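Local structure of Ctr9 protein (Myceliophthora thermophila, 6AF0) at residues R82-I87 / S133-A138. The protein is a tetratricopeptide-repeat protein, here lacking both ends of its natural chain, that probably binds the RNA polymerase II complex. Sequence-based numbering, arbitrary orientation.
Sequences REKLGI and SRINPA
Leu85 and Ile135 meet between two helices, with their CA atoms 6.3 Å apart, and their apolar side chains carry the contact. The CG2 branch of Ile135 rests against CB of Leu85 at 3.9 Å, while its longer arm ends beside the backbone, CD1 lying 3.9 Å from Leu85 N. That methyl also meets the aliphatic part of Lys84, whose CD approaches Ile135 CD1 to 4.1 Å as the two side chains cross at about a right angle. With CG of Leu85 anti to the backbone N (chi1 165°), its two methyls turn toward Asn136. CD2 of Leu85 lies 3.8 Å from Asn136 CB, and CD1 is almost as near. At the margin, the exposed Arg82 starts out pointing away but bends back, bringing an edge of its guanidinium near Ile135 CG2.

The contact is small, burying 245 Å² in all, and mostly carbon meets carbon; of the touching residues only Leu85 is buried. Asn136 is the first residue to leave helical geometry, just after helix 118-135; the contact thus joins the end of that helix to the N-terminal part of helix 82-101. Phe139 adds to the packing on Leu85, and Gln81 touches Ile135. Around this surface contact of the helical TPR-protein scaffold, Ile87 packs on helices 47-59 and 63-76, while Ser133 and Ala138 touch helix 140-155.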
# COMPACT_ATOMS: atom_id res chain seq x y z
N ARG A 82 -19.73 -41.86 -56.83
CA ARG A 82 -21.06 -41.50 -56.34
C ARG A 82 -21.30 -41.97 -54.91
O ARG A 82 -21.84 -41.21 -54.08
CB ARG A 82 -22.15 -42.04 -57.28
CG ARG A 82 -22.00 -41.59 -58.73
CD ARG A 82 -21.21 -40.29 -58.86
NE ARG A 82 -21.34 -39.62 -60.16
CZ ARG A 82 -20.87 -38.40 -60.42
NH1 ARG A 82 -20.23 -37.68 -59.49
NH2 ARG A 82 -21.03 -37.89 -61.63
N GLU A 83 -20.90 -43.19 -54.61
CA GLU A 83 -20.84 -43.64 -53.21
C GLU A 83 -19.44 -43.46 -52.66
O GLU A 83 -19.28 -43.44 -51.44
CB GLU A 83 -21.27 -45.10 -53.07
CG GLU A 83 -21.44 -45.64 -51.64
CD GLU A 83 -22.61 -45.03 -50.89
OE1 GLU A 83 -23.61 -44.66 -51.53
OE2 GLU A 83 -22.56 -44.93 -49.65
N LYS A 84 -18.44 -43.32 -53.52
CA LYS A 84 -17.12 -42.92 -53.04
C LYS A 84 -17.29 -41.62 -52.22
O LYS A 84 -16.79 -41.50 -51.10
CB LYS A 84 -16.13 -42.70 -54.18
CG LYS A 84 -14.73 -43.24 -53.92
CD LYS A 84 -13.63 -42.35 -54.49
CE LYS A 84 -12.26 -42.94 -54.18
NZ LYS A 84 -11.15 -42.04 -54.62
N LEU A 85 -18.03 -40.68 -52.80
CA LEU A 85 -18.41 -39.44 -52.12
C LEU A 85 -18.97 -39.72 -50.74
O LEU A 85 -18.55 -39.12 -49.76
CB LEU A 85 -19.46 -38.69 -52.95
CG LEU A 85 -20.20 -37.58 -52.20
CD1 LEU A 85 -19.29 -36.40 -51.92
CD2 LEU A 85 -21.41 -37.13 -53.01
N GLY A 86 -19.93 -40.62 -50.68
CA GLY A 86 -20.49 -41.07 -49.40
C GLY A 86 -19.43 -41.50 -48.39
O GLY A 86 -19.20 -40.82 -47.41
N ILE A 87 -18.78 -42.62 -48.64
CA ILE A 87 -17.78 -43.13 -47.71
C ILE A 87 -16.68 -42.11 -47.36
O ILE A 87 -16.26 -42.02 -46.22
CB ILE A 87 -17.20 -44.50 -48.16
CG1 ILE A 87 -16.75 -44.49 -49.62
CG2 ILE A 87 -18.22 -45.61 -47.96
CD1 ILE A 87 -15.33 -44.00 -49.83
N SER A 133 -15.11 -33.10 -51.36
CA SER A 133 -15.59 -31.84 -51.97
C SER A 133 -15.16 -31.68 -53.44
O SER A 133 -15.86 -31.05 -54.24
CB SER A 133 -15.16 -30.60 -51.15
OG SER A 133 -13.81 -30.68 -50.78
N ARG A 134 -14.00 -32.25 -53.77
CA ARG A 134 -13.56 -32.36 -55.16
C ARG A 134 -14.53 -33.21 -55.98
O ARG A 134 -14.72 -32.96 -57.17
CB ARG A 134 -12.14 -32.95 -55.25
CG ARG A 134 -11.05 -32.00 -54.74
CD ARG A 134 -9.67 -32.64 -54.67
NE ARG A 134 -9.52 -33.68 -55.68
CZ ARG A 134 -9.21 -34.95 -55.43
NH1 ARG A 134 -8.98 -35.38 -54.19
NH2 ARG A 134 -9.10 -35.82 -56.45
N ILE A 135 -15.14 -34.19 -55.34
CA ILE A 135 -16.18 -34.99 -55.97
C ILE A 135 -17.46 -34.18 -56.00
O ILE A 135 -18.01 -33.98 -57.07
CB ILE A 135 -16.44 -36.33 -55.24
CG1 ILE A 135 -15.13 -37.14 -55.15
CG2 ILE A 135 -17.55 -37.08 -55.94
CD1 ILE A 135 -15.29 -38.59 -54.72
N ASN A 136 -17.95 -33.76 -54.86
CA ASN A 136 -19.13 -32.96 -54.86
C ASN A 136 -19.08 -31.91 -53.82
O ASN A 136 -19.58 -32.09 -52.73
CB ASN A 136 -20.36 -33.82 -54.67
CG ASN A 136 -21.62 -33.08 -54.97
OD1 ASN A 136 -21.62 -31.86 -55.03
ND2 ASN A 136 -22.69 -33.80 -55.16
N PRO A 137 -18.55 -30.78 -54.16
CA PRO A 137 -18.57 -29.68 -53.23
C PRO A 137 -20.03 -29.47 -53.14
O PRO A 137 -20.72 -30.05 -53.95
CB PRO A 137 -17.99 -28.56 -54.06
CG PRO A 137 -18.52 -28.83 -55.41
CD PRO A 137 -18.78 -30.30 -55.52
N ALA A 138 -20.53 -28.76 -52.16
CA ALA A 138 -21.96 -28.60 -52.15
C ALA A 138 -22.71 -29.91 -52.03
O ALA A 138 -23.67 -30.14 -52.73
CB ALA A 138 -22.38 -27.89 -53.41